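Local coordinates for protein Phi class glutathione transferase GSTF1 (Populus tremula x Populus tremuloides, PDB 4RI6) that probably catalyses the conjugation of glutathione to electrophilic halide compounds, releasing a halide anion, as a Phi class glutathione transferase of detoxification, at residues A[74-77]-A[78-82]; A[189-192]-A[193-196]. All blocks are in the same frame, centred on the assembly; numbering follows the deposited sequence.

Contact 1: A[74-77]-A[78-82]; sequences RYIC and DKYAD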
loop_
_atom_site.group_PDB
_atom_site.type_symbol
_atom_site.label_atom_id
_atom_site.label_comp_id
_atom_site.label_asym_id
_atom_site.label_seq_id
_atom_site.Cartn_x
_atom_site.Cartn_y
_atom_site.Cartn_z
ATOM N N ARG A 74 5.752 3.416 -9.417
ATOM C CA ARG A 74 7.134 3.220 -9.020
ATOM C C ARG A 74 7.969 2.742 -10.209
ATOM O O ARG A 74 9.110 3.141 -10.374
ATOM C CB ARG A 74 7.248 2.234 -7.847
ATOM C CG ARG A 74 7.085 2.928 -6.514
ATOM C CD ARG A 74 7.439 2.066 -5.318
ATOM N NE ARG A 74 6.444 1.051 -5.115
ATOM C CZ ARG A 74 5.390 1.147 -4.305
ATOM N NH1 ARG A 74 5.160 2.200 -3.550
ATOM N NH2 ARG A 74 4.559 0.146 -4.234
ATOM N N TYR A 75 7.400 1.881 -11.038
ATOM C CA TYR A 75 8.116 1.405 -12.218
ATOM C C TYR A 75 8.416 2.567 -13.157
ATOM O O TYR A 75 9.532 2.713 -13.647
ATOM C CB TYR A 75 7.307 0.337 -12.945
ATOM C CG TYR A 75 7.874 -0.038 -14.288
ATOM C CD1 TYR A 75 9.055 -0.768 -14.377
ATOM C CD2 TYR A 75 7.238 0.338 -15.466
ATOM C CE1 TYR A 75 9.575 -1.120 -15.575
ATOM C CE2 TYR A 75 7.760 -0.006 -16.685
ATOM C CZ TYR A 75 8.936 -0.733 -16.731
ATOM O OH TYR A 75 9.479 -1.106 -17.935
ATOM N N ILE A 76 7.414 3.403 -13.390
ATOM C CA ILE A 76 7.577 4.563 -14.257
ATOM C C ILE A 76 8.705 5.452 -13.732
ATOM O O ILE A 76 9.582 5.884 -14.479
ATOM C CB ILE A 76 6.254 5.357 -14.353
ATOM C CG1 ILE A 76 5.215 4.576 -15.153
ATOM C CG2 ILE A 76 6.473 6.729 -15.000
ATOM C CD1 ILE A 76 3.803 5.100 -15.037
ATOM N N CYS A 77 8.689 5.715 -12.434
ATOM C CA CYS A 77 9.703 6.566 -11.836
ATOM C C CYS A 77 11.104 5.932 -11.921
ATOM O O CYS A 77 12.109 6.635 -12.106
ATOM C CB CYS A 77 9.311 6.885 -10.390
ATOM S SG CYS A 77 7.904 8.047 -10.261
ATOM N N ASP A 78 11.163 4.610 -11.830
ATOM C CA ASP A 78 12.425 3.889 -11.932
ATOM C C ASP A 78 12.956 3.892 -13.369
ATOM O O ASP A 78 14.097 4.289 -13.636
ATOM C CB ASP A 78 12.222 2.452 -11.445
ATOM C CG ASP A 78 13.502 1.800 -10.958
ATOM O OD1 ASP A 78 14.600 2.285 -11.292
ATOM O OD2 ASP A 78 13.399 0.771 -10.252
ATOM N N LYS A 79 12.114 3.444 -14.293
ATOM C CA LYS A 79 12.489 3.369 -15.705
ATOM C C LYS A 79 12.886 4.711 -16.293
ATOM O O LYS A 79 13.805 4.798 -17.105
ATOM C CB LYS A 79 11.335 2.794 -16.520
ATOM C CG LYS A 79 11.647 2.663 -18.004
ATOM C CD LYS A 79 10.492 2.059 -18.779
ATOM C CE LYS A 79 10.803 2.010 -20.260
ATOM N NZ LYS A 79 9.595 1.666 -21.069
ATOM N N TYR A 80 12.163 5.749 -15.883
ATOM C CA TYR A 80 12.330 7.077 -16.448
ATOM C C TYR A 80 12.902 8.031 -15.413
ATOM O O TYR A 80 12.542 9.204 -15.374
ATOM C CB TYR A 80 10.995 7.602 -16.966
ATOM C CG TYR A 80 10.366 6.755 -18.048
ATOM C CD1 TYR A 80 10.784 6.854 -19.363
ATOM C CD2 TYR A 80 9.331 5.881 -17.755
ATOM C CE1 TYR A 80 10.205 6.097 -20.357
ATOM C CE2 TYR A 80 8.740 5.108 -18.745
ATOM C CZ TYR A 80 9.178 5.220 -20.047
ATOM O OH TYR A 80 8.595 4.459 -21.047
ATOM N N ALA A 81 13.784 7.517 -14.562
ATOM C CA ALA A 81 14.378 8.319 -13.493
ATOM C C ALA A 81 14.937 9.641 -13.999
ATOM O O ALA A 81 14.756 10.663 -13.360
ATOM C CB ALA A 81 15.479 7.529 -12.791
ATOM N N ASP A 82 15.598 9.614 -15.149
ATOM C CA ASP A 82 16.342 10.777 -15.641
ATOM C C ASP A 82 15.487 11.695 -16.505
ATOM O O ASP A 82 15.990 12.635 -17.121
ATOM C CB ASP A 82 17.563 10.308 -16.436
ATOM C CG ASP A 82 18.632 11.373 -16.553
ATOM O OD1 ASP A 82 18.729 12.229 -15.645
ATOM O OD2 ASP A 82 19.383 11.357 -17.558
#
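The aliphatic chain of K79 runs between two tyrosines. On one side it crosses Y75 at a slant, with K79 CB over the rim of one ring face. K79 CD then lies 3.4 Å from Y75 OH. On Y80, K79 CG sits above the rim of one ring face, 3.8 Å from the plane. The lysine stays extended from CG outward, with CG turned away from its own backbone N (chi1 -179°). That shape carries K79 NZ to Y80 OH, to which it donates a hydrogen bond of 3.0 Å. D61, just beyond strand 58-60, takes a salt bridge from K79 NZ and a hydrogen bond from Y75 OH through the same OD2 atom. Residues 74-79 form the C-terminal end of helix 69-79, in the thioredoxin-like N-terminal domain of the GST fold, and 80-82 lead into the following loop. Y80 is the first residue to leave helical backbone angles. Y80 N still donates a hydrogen bond to I76 O, 2.9 Å, one turn back. The preceding bond, K79 N to Y75 O, is 2.8 Å and almost straight, 175° at the hydrogen. The Y80 ring also turns its edge to I76 O, which lies near the ring plane, 3.3 Å from Y80 CD2. I76 CG2 approaches Y80 CD2 at 4.1 Å. With an alanine at Y80, K79 NZ would probably lose its phenol partner, though not D61, and the I76 methyl its aromatic neighbour. The R74 chain leads off to the dimer interface, where its guanidinium forms salt bridges with D100 and E104 of the second subunit.

Contact 2: A[189-192]-A[193-196]; sequences RKNV and NRWW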
loop_
_atom_site.group_PDB
_atom_site.type_symbol
_atom_site.label_atom_id
_atom_site.label_comp_id
_atom_site.label_asym_id
_atom_site.label_seq_id
_atom_site.Cartn_x
_atom_site.Cartn_y
_atom_site.Cartn_z
ATOM N N ARG A 189 -8.491 23.172 7.680
ATOM C CA ARG A 189 -7.191 22.933 8.304
ATOM C C ARG A 189 -6.161 23.759 7.532
ATOM O O ARG A 189 -5.910 23.506 6.366
ATOM C CB ARG A 189 -6.862 21.436 8.264
ATOM C CG ARG A 189 -7.687 20.620 9.239
ATOM C CD ARG A 189 -7.514 19.099 9.050
ATOM N NE ARG A 189 -8.197 18.418 10.138
ATOM C CZ ARG A 189 -9.506 18.207 10.199
ATOM N NH1 ARG A 189 -10.296 18.499 9.175
ATOM N NH2 ARG A 189 -10.028 17.715 11.299
ATOM N N LYS A 190 -5.580 24.767 8.166
ATOM C CA LYS A 190 -4.841 25.765 7.405
ATOM C C LYS A 190 -3.614 25.211 6.680
ATOM O O LYS A 190 -3.411 25.525 5.515
ATOM C CB LYS A 190 -4.446 26.959 8.301
ATOM C CG LYS A 190 -3.283 26.764 9.258
ATOM C CD LYS A 190 -2.847 28.101 9.854
ATOM C CE LYS A 190 -1.649 27.933 10.777
ATOM N NZ LYS A 190 -2.042 27.276 12.047
ATOM N N ASN A 191 -2.804 24.383 7.322
ATOM C CA ASN A 191 -1.635 23.843 6.623
ATOM C C ASN A 191 -2.036 22.832 5.545
ATOM O O ASN A 191 -1.451 22.810 4.475
ATOM C CB ASN A 191 -0.653 23.198 7.600
ATOM C CG ASN A 191 -0.120 24.164 8.626
ATOM O OD1 ASN A 191 -0.001 25.369 8.377
ATOM N ND2 ASN A 191 0.201 23.638 9.793
ATOM N N VAL A 192 -3.017 21.985 5.846
ATOM C CA VAL A 192 -3.541 21.032 4.865
ATOM C C VAL A 192 -4.118 21.786 3.680
ATOM O O VAL A 192 -3.925 21.400 2.539
ATOM C CB VAL A 192 -4.604 20.106 5.510
ATOM C CG1 VAL A 192 -5.361 19.286 4.464
ATOM C CG2 VAL A 192 -3.913 19.184 6.476
ATOM N N ASN A 193 -4.810 22.881 3.951
ATOM C CA ASN A 193 -5.391 23.655 2.875
ATOM C C ASN A 193 -4.321 24.283 1.984
ATOM O O ASN A 193 -4.454 24.309 0.773
ATOM C CB ASN A 193 -6.327 24.732 3.436
ATOM C CG ASN A 193 -6.967 25.542 2.347
ATOM O OD1 ASN A 193 -7.853 25.074 1.636
ATOM N ND2 ASN A 193 -6.515 26.771 2.210
ATOM N N ARG A 194 -3.240 24.756 2.586
ATOM C CA ARG A 194 -2.120 25.319 1.828
ATOM C C ARG A 194 -1.527 24.265 0.898
ATOM O O ARG A 194 -1.339 24.485 -0.314
ATOM C CB ARG A 194 -1.042 25.830 2.775
ATOM C CG ARG A 194 0.165 26.407 2.076
ATOM C CD ARG A 194 1.383 26.324 2.936
ATOM N NE ARG A 194 1.880 24.946 3.027
ATOM C CZ ARG A 194 2.199 24.328 4.151
ATOM N NH1 ARG A 194 2.020 24.914 5.333
ATOM N NH2 ARG A 194 2.672 23.094 4.093
ATOM N N TRP A 195 -1.217 23.125 1.496
ATOM C CA TRP A 195 -0.687 21.987 0.777
ATOM C C TRP A 195 -1.626 21.576 -0.354
ATOM O O TRP A 195 -1.185 21.412 -1.485
ATOM C CB TRP A 195 -0.488 20.850 1.765
ATOM C CG TRP A 195 -0.255 19.478 1.224
ATOM C CD1 TRP A 195 0.896 18.989 0.683
ATOM C CD2 TRP A 195 -1.174 18.380 1.270
ATOM N NE1 TRP A 195 0.743 17.657 0.373
ATOM C CE2 TRP A 195 -0.517 17.258 0.721
ATOM C CE3 TRP A 195 -2.488 18.241 1.712
ATOM C CZ2 TRP A 195 -1.131 15.997 0.616
ATOM C CZ3 TRP A 195 -3.104 16.989 1.598
ATOM C CH2 TRP A 195 -2.414 15.885 1.061
ATOM N N TRP A 196 -2.912 21.420 -0.038
ATOM C CA TRP A 196 -3.897 21.032 -1.038
ATOM C C TRP A 196 -3.901 22.019 -2.216
ATOM O O TRP A 196 -3.959 21.626 -3.399
ATOM C CB TRP A 196 -5.310 20.934 -0.448
ATOM C CG TRP A 196 -6.223 20.514 -1.542
ATOM C CD1 TRP A 196 -7.157 21.271 -2.158
ATOM C CD2 TRP A 196 -6.206 19.259 -2.229
ATOM N NE1 TRP A 196 -7.739 20.573 -3.173
ATOM C CE2 TRP A 196 -7.168 19.332 -3.248
ATOM C CE3 TRP A 196 -5.468 18.085 -2.084
ATOM C CZ2 TRP A 196 -7.417 18.279 -4.110
ATOM C CZ3 TRP A 196 -5.721 17.044 -2.934
ATOM C CH2 TRP A 196 -6.689 17.145 -3.932
HETATM O O HOH W 1 -4.444 27.721 4.260
HETATM O O HOH W 2 0.245 27.145 6.271
#
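R189 O accepts the backbone N of N193 at 2.7 Å, so the N-cap residue is tied to the first turn of helix 190-200. V192 O holds W196 N at 2.8 Å, and W195 N meets N191 O along a nearly straight line, 174° at the hydrogen. Two waters bridge residues of this turn. One donates to K190 O at 2.7 Å and accepts from N193 ND2. The other donates to N191 OD1 and accepts from R194 NH1, bridging two groups whose direct approach is 3.7 Å from N191 OD1 to R194 NH1. R194 starts out with CG opposite its backbone N, then bends at chi3 (73°). The bend folds the guanidinium back over N191, and N191 O lies over the centre of one face. The side-chain amide of N191 and the R194 guanidinium are turned 35° apart. Farther along, V192 and W195 lie side by side, with V192 CG1 4.1 Å from W195 CE3. V192 O comes up to the indole edge near its plane. R194 NH2 bonds the carbonyls of R155 and L151, and W195 NE1 bonds D166. E148 of helix 130-150 accepts the backbone N of N191 and of V192, R189 NE pairs with D145 of that helix, and R189 NH1 bonds the carbonyl of L185. V192 rests on F186 of helix 184-187, while W196 packs against helix 164-179 in the all-helical C-terminal domain.

How the contacts relate
Each contact is a local turn of its own helix: contact 1 at the C-terminal end of helix 69-79, contact 2 at the N-terminal start of helix 190-200. They share no element. Their centres are 29 Å apart and their nearest atoms about 16 Å apart. Each is partly buried, with an exposed lysine. Contact 1 belongs to the thioredoxin-like domain and reaches the subunit interface, where acidic residues of the second subunit take up an arginine. Contact 2 belongs to the helical domain and touches no other chain of the assembly. Chemistry follows place: aromatic rings flank an aliphatic lysine chain in the first, while waters and acidic residues of helix 130-150 serve the second.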